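Local coordinates for uncharacterized protein Q99UF4 (Staphylococcus aureus, PDB 3B2N) that probably acts as a LuxR-family DNA-binding response regulator, receiving a signal through its receiver domain to control transcription, at residues L39-M42 with K43-E47; A102-L105 with K106-I110. All blocks are in the same frame, centred on the assembly; numbering follows the deposited sequence.

Contact 1 of 2, residues L39-M42 with K43-E47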
loop_
_atom_site.group_PDB
_atom_site.type_symbol
_atom_site.label_atom_id
_atom_site.label_comp_id
_atom_site.label_asym_id
_atom_site.label_seq_id
_atom_site.Cartn_x
_atom_site.Cartn_y
_atom_site.Cartn_z
ATOM N N LEU A 39 -0.792 -3.173 -12.057
ATOM C CA LEU A 39 -1.827 -3.989 -12.670
ATOM C C LEU A 39 -1.909 -5.369 -12.008
ATOM O O LEU A 39 -3.012 -5.893 -11.718
ATOM C CB LEU A 39 -1.543 -4.177 -14.153
ATOM C CG LEU A 39 -2.578 -4.907 -14.994
ATOM C CD1 LEU A 39 -4.001 -4.363 -14.812
ATOM C CD2 LEU A 39 -2.148 -4.819 -16.470
ATOM N N ASP A 40 -0.739 -5.965 -11.831
ATOM C CA ASP A 40 -0.595 -7.194 -11.048
ATOM C C ASP A 40 -1.243 -7.072 -9.661
ATOM O O ASP A 40 -2.095 -7.890 -9.306
ATOM C CB ASP A 40 0.897 -7.558 -10.928
ATOM C CG ASP A 40 1.112 -8.963 -10.395
ATOM O OD1 ASP A 40 0.194 -9.775 -10.576
ATOM O OD2 ASP A 40 2.184 -9.256 -9.782
ATOM N N ALA A 41 -0.860 -6.032 -8.903
ATOM C CA ALA A 41 -1.461 -5.739 -7.599
ATOM C C ALA A 41 -2.999 -5.694 -7.671
ATOM O O ALA A 41 -3.663 -6.302 -6.856
ATOM C CB ALA A 41 -0.926 -4.411 -7.030
ATOM N N MET A 42 -3.554 -4.971 -8.635
ATOM C CA MET A 42 -5.013 -4.822 -8.735
ATOM C C MET A 42 -5.688 -6.179 -8.890
ATOM O O MET A 42 -6.699 -6.426 -8.255
ATOM C CB MET A 42 -5.396 -3.878 -9.884
ATOM C CG MET A 42 -6.880 -3.345 -9.900
ATOM S SD MET A 42 -7.373 -2.398 -8.412
ATOM C CE MET A 42 -8.603 -3.490 -7.687
ATOM N N LYS A 43 -5.090 -7.062 -9.709
ATOM C CA LYS A 43 -5.593 -8.411 -9.883
ATOM C C LYS A 43 -5.471 -9.232 -8.594
ATOM O O LYS A 43 -6.424 -9.877 -8.182
ATOM C CB LYS A 43 -4.916 -9.143 -11.070
ATOM C CG LYS A 43 -5.007 -8.491 -12.484
ATOM C CD LYS A 43 -6.313 -7.716 -12.817
ATOM C CE LYS A 43 -7.608 -8.581 -12.877
ATOM N NZ LYS A 43 -7.961 -9.190 -14.221
ATOM N N LEU A 44 -4.305 -9.197 -7.956
ATOM C CA LEU A 44 -4.108 -9.858 -6.657
ATOM C C LEU A 44 -5.126 -9.358 -5.617
ATOM O O LEU A 44 -5.741 -10.144 -4.912
ATOM C CB LEU A 44 -2.675 -9.640 -6.158
ATOM C CG LEU A 44 -1.621 -10.344 -7.004
ATOM C CD1 LEU A 44 -0.268 -9.681 -6.877
ATOM C CD2 LEU A 44 -1.553 -11.803 -6.611
ATOM N N ILE A 45 -5.298 -8.052 -5.537
ATOM C CA ILE A 45 -6.276 -7.459 -4.624
ATOM C C ILE A 45 -7.697 -8.017 -4.838
ATOM O O ILE A 45 -8.360 -8.421 -3.883
ATOM C CB ILE A 45 -6.225 -5.905 -4.726
ATOM C CG1 ILE A 45 -4.893 -5.374 -4.172
ATOM C CG2 ILE A 45 -7.400 -5.210 -4.008
ATOM C CD1 ILE A 45 -4.593 -3.927 -4.605
ATOM N N GLU A 46 -8.159 -8.063 -6.084
ATOM C CA GLU A 46 -9.492 -8.624 -6.365
ATOM C C GLU A 46 -9.556 -10.132 -6.083
ATOM O O GLU A 46 -10.546 -10.622 -5.555
ATOM C CB GLU A 46 -9.948 -8.320 -7.797
ATOM C CG GLU A 46 -10.190 -6.856 -8.040
ATOM C CD GLU A 46 -10.352 -6.514 -9.512
ATOM O OE1 GLU A 46 -11.161 -5.600 -9.807
ATOM O OE2 GLU A 46 -9.679 -7.155 -10.369
ATOM N N GLU A 47 -8.497 -10.855 -6.422
ATOM C CA GLU A 47 -8.419 -12.266 -6.099
ATOM C C GLU A 47 -8.450 -12.525 -4.582
ATOM O O GLU A 47 -9.237 -13.373 -4.131
ATOM C CB GLU A 47 -7.181 -12.925 -6.728
ATOM C CG GLU A 47 -7.077 -14.436 -6.490
ATOM C CD GLU A 47 -5.675 -15.010 -6.749
ATOM O OE1 GLU A 47 -5.500 -16.241 -6.591
ATOM O OE2 GLU A 47 -4.745 -14.249 -7.113
#
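Two carboxylates on helix 38-48, Asp40 and Glu46, each present one face to a methyl group one turn away along the helix. Leu44 CD1 lies over the Asp40 plane, 3.7 Å from OD1 and nearly as close to CG and OD2, while the hydroxyl of Thr35 holds OD2. Met42 CE similarly rests over the carboxylate of Glu46, and Lys74 takes OE1 in a salt bridge. In this helix of the receiver-domain (CheY-like) α/β fold, such i to i+4 pairs set a methyl against a carboxylate where the apolar face gives way to the polar one. With CG opposite the backbone N (chi1 -168°), Asp40 swings its carboxylate beside its own carbonyl, where the next turn brings up Leu44. Met42 bends at chi2 and chi3, which carries CE to 3.7 Å from Glu46 CG. The buried side is apolar: Ala41 and Ile45 face strand 4-9, and Met42 and Ile45 also meet Val67 of helix 64-73. Four successive i to i+4 backbone bonds hold this frame; that from Leu44 N to Asp40 O is nearly straight at 174°. The shortest, Ile45 N to Ala41 O, measures 2.7 Å. Ile45 CG1 also lies 3.1 Å from Ala41 O.

Contact 2 of 2, residues A102-L105 with K106-I110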
loop_
_atom_site.group_PDB
_atom_site.type_symbol
_atom_site.label_atom_id
_atom_site.label_comp_id
_atom_site.label_asym_id
_atom_site.label_seq_id
_atom_site.Cartn_x
_atom_site.Cartn_y
_atom_site.Cartn_z
ATOM N N ALA A 102 -3.926 6.450 4.415
ATOM C CA ALA A 102 -2.745 7.117 4.931
ATOM C C ALA A 102 -1.722 7.334 3.819
ATOM O O ALA A 102 -1.630 6.544 2.876
ATOM C CB ALA A 102 -2.131 6.335 6.117
ATOM N N TYR A 103 -0.951 8.412 3.925
ATOM C CA TYR A 103 0.096 8.705 2.964
ATOM C C TYR A 103 1.402 8.710 3.770
ATOM O O TYR A 103 1.580 9.532 4.640
ATOM C CB TYR A 103 -0.158 10.083 2.382
ATOM C CG TYR A 103 0.679 10.434 1.173
ATOM C CD1 TYR A 103 0.260 10.085 -0.119
ATOM C CD2 TYR A 103 1.868 11.152 1.306
ATOM C CE1 TYR A 103 1.002 10.447 -1.244
ATOM C CE2 TYR A 103 2.623 11.492 0.191
ATOM C CZ TYR A 103 2.182 11.131 -1.061
ATOM O OH TYR A 103 2.895 11.485 -2.143
ATOM N N VAL A 104 2.304 7.792 3.497
ATOM C CA VAL A 104 3.508 7.674 4.312
ATOM C C VAL A 104 4.752 7.880 3.453
ATOM O O VAL A 104 4.954 7.181 2.432
ATOM C CB VAL A 104 3.534 6.291 5.001
ATOM C CG1 VAL A 104 4.860 6.054 5.774
ATOM C CG2 VAL A 104 2.345 6.186 5.950
ATOM N N LEU A 105 5.591 8.828 3.863
ATOM C CA LEU A 105 6.862 9.056 3.173
ATOM C C LEU A 105 7.889 8.027 3.594
ATOM O O LEU A 105 7.916 7.632 4.753
ATOM C CB LEU A 105 7.408 10.426 3.567
ATOM C CG LEU A 105 7.424 11.656 2.676
ATOM C CD1 LEU A 105 6.226 11.777 1.806
ATOM C CD2 LEU A 105 7.567 12.865 3.584
ATOM N N LYS A 106 8.796 7.662 2.682
ATOM C CA LYS A 106 9.887 6.724 3.035
ATOM C C LYS A 106 10.968 7.340 3.912
ATOM O O LYS A 106 11.966 6.680 4.184
ATOM C CB LYS A 106 10.466 6.054 1.776
ATOM C CG LYS A 106 9.338 5.251 1.082
ATOM C CD LYS A 106 9.827 4.520 -0.145
ATOM C CE LYS A 106 8.720 3.731 -0.823
ATOM N NZ LYS A 106 9.247 3.287 -2.172
ATOM N N GLU A 107 10.756 8.601 4.352
ATOM C CA GLU A 107 11.453 9.161 5.523
ATOM C C GLU A 107 11.146 8.462 6.857
ATOM O O GLU A 107 11.902 8.591 7.831
ATOM C CB GLU A 107 11.119 10.652 5.681
ATOM C CG GLU A 107 12.056 11.536 4.871
ATOM C CD GLU A 107 11.634 13.001 4.861
ATOM O OE1 GLU A 107 12.298 13.783 4.151
ATOM O OE2 GLU A 107 10.655 13.369 5.563
ATOM N N ARG A 108 10.029 7.736 6.891
ATOM C CA ARG A 108 9.547 7.013 8.074
ATOM C C ARG A 108 10.125 5.633 8.045
ATOM O O ARG A 108 10.396 5.108 6.959
ATOM C CB ARG A 108 7.996 6.880 8.008
ATOM C CG ARG A 108 7.237 8.214 7.857
ATOM C CD ARG A 108 7.057 8.937 9.209
ATOM N NE ARG A 108 8.287 9.590 9.602
ATOM C CZ ARG A 108 8.738 10.746 9.098
ATOM N NH1 ARG A 108 9.895 11.232 9.551
ATOM N NH2 ARG A 108 8.058 11.413 8.144
ATOM N N SER A 109 10.288 5.023 9.217
ATOM C CA SER A 109 10.722 3.628 9.303
ATOM C C SER A 109 9.557 2.669 9.085
ATOM O O SER A 109 8.392 3.076 9.126
ATOM C CB SER A 109 11.290 3.356 10.697
ATOM O OG SER A 109 10.266 3.508 11.677
ATOM N N ILE A 110 9.871 1.381 8.892
ATOM C CA ILE A 110 8.855 0.325 8.819
ATOM C C ILE A 110 8.058 0.219 10.155
ATOM O O ILE A 110 6.826 0.060 10.143
ATOM C CB ILE A 110 9.451 -1.043 8.274
ATOM C CG1 ILE A 110 9.740 -0.876 6.767
ATOM C CG2 ILE A 110 8.480 -2.251 8.576
ATOM C CD1 ILE A 110 10.456 -2.038 6.065
#
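At the end of strand 102-105 the chain folds into a type I beta turn from Leu105 to Arg108, closed by Arg108 N bonding to Leu105 O at 3.0 Å with an N-H...O angle of 163°. The donor stands above the carbonyl plane, about 40° out of it, and does not use a lone-pair direction. The same oxygen also touches the Arg108 side chain: with CG beside its own backbone N (chi1 -56°), Arg108 CG comes to 3.2 Å from Leu105 O. From there the aliphatic base passes at a slant over Val104, Arg108 CG to Val104 CG1 at 3.8 Å, and the chain then bends twice, turning NE toward Glu112, with which it forms a long, weak ion pair. On another side of the turn Leu105 and Glu107 run alongside each other in the same direction, a methyl against a carboxylate oxygen, with Leu105 CD2 3.7 Å from Glu107 OE2. Lys106 turns away from the strand; extended beyond CG, it carries NZ to a salt bridge with Glu10 and a weak, long ion pair with Asp56, while its backbone pairs with Thr84. Past the turn, Ser109 takes the N-cap position of helix 110-121: its side chain caps a backbone N, and its own N bonds back to Glu112 OE1, a backward bond of the sort found in capping boxes. A lysine that leaves the last strand of the parallel sheet and reaches the acidic residues at the C-terminal ends of the strands is typical of the receiver domain; in CheY the equivalent lysine lies beside the phosphorylated aspartate, and Lys106 probably holds that place, with Asp56 the probable phosphoacceptor.

Contact 1 comes first along the chain and contact 2 near its end, both in the one receiver domain, on opposite sides of the chain's centre. Their centres lie 23 Å apart and their nearest atoms about 13 Å apart, so they do not touch; the five-stranded parallel sheet, order 2-1-3-4-5, is the element that links them. Residues 39-47 belong to a helix that packs on strands 4-9 and 29-35, at one side of that sheet. Residues 102-105 form the edge strand at the other border, and 106-110 the loop leading into helix 110-121. Contact 1 thus lies within a helix packed on the sheet, and contact 2 in a strand-end loop beside the probable phosphorylation site.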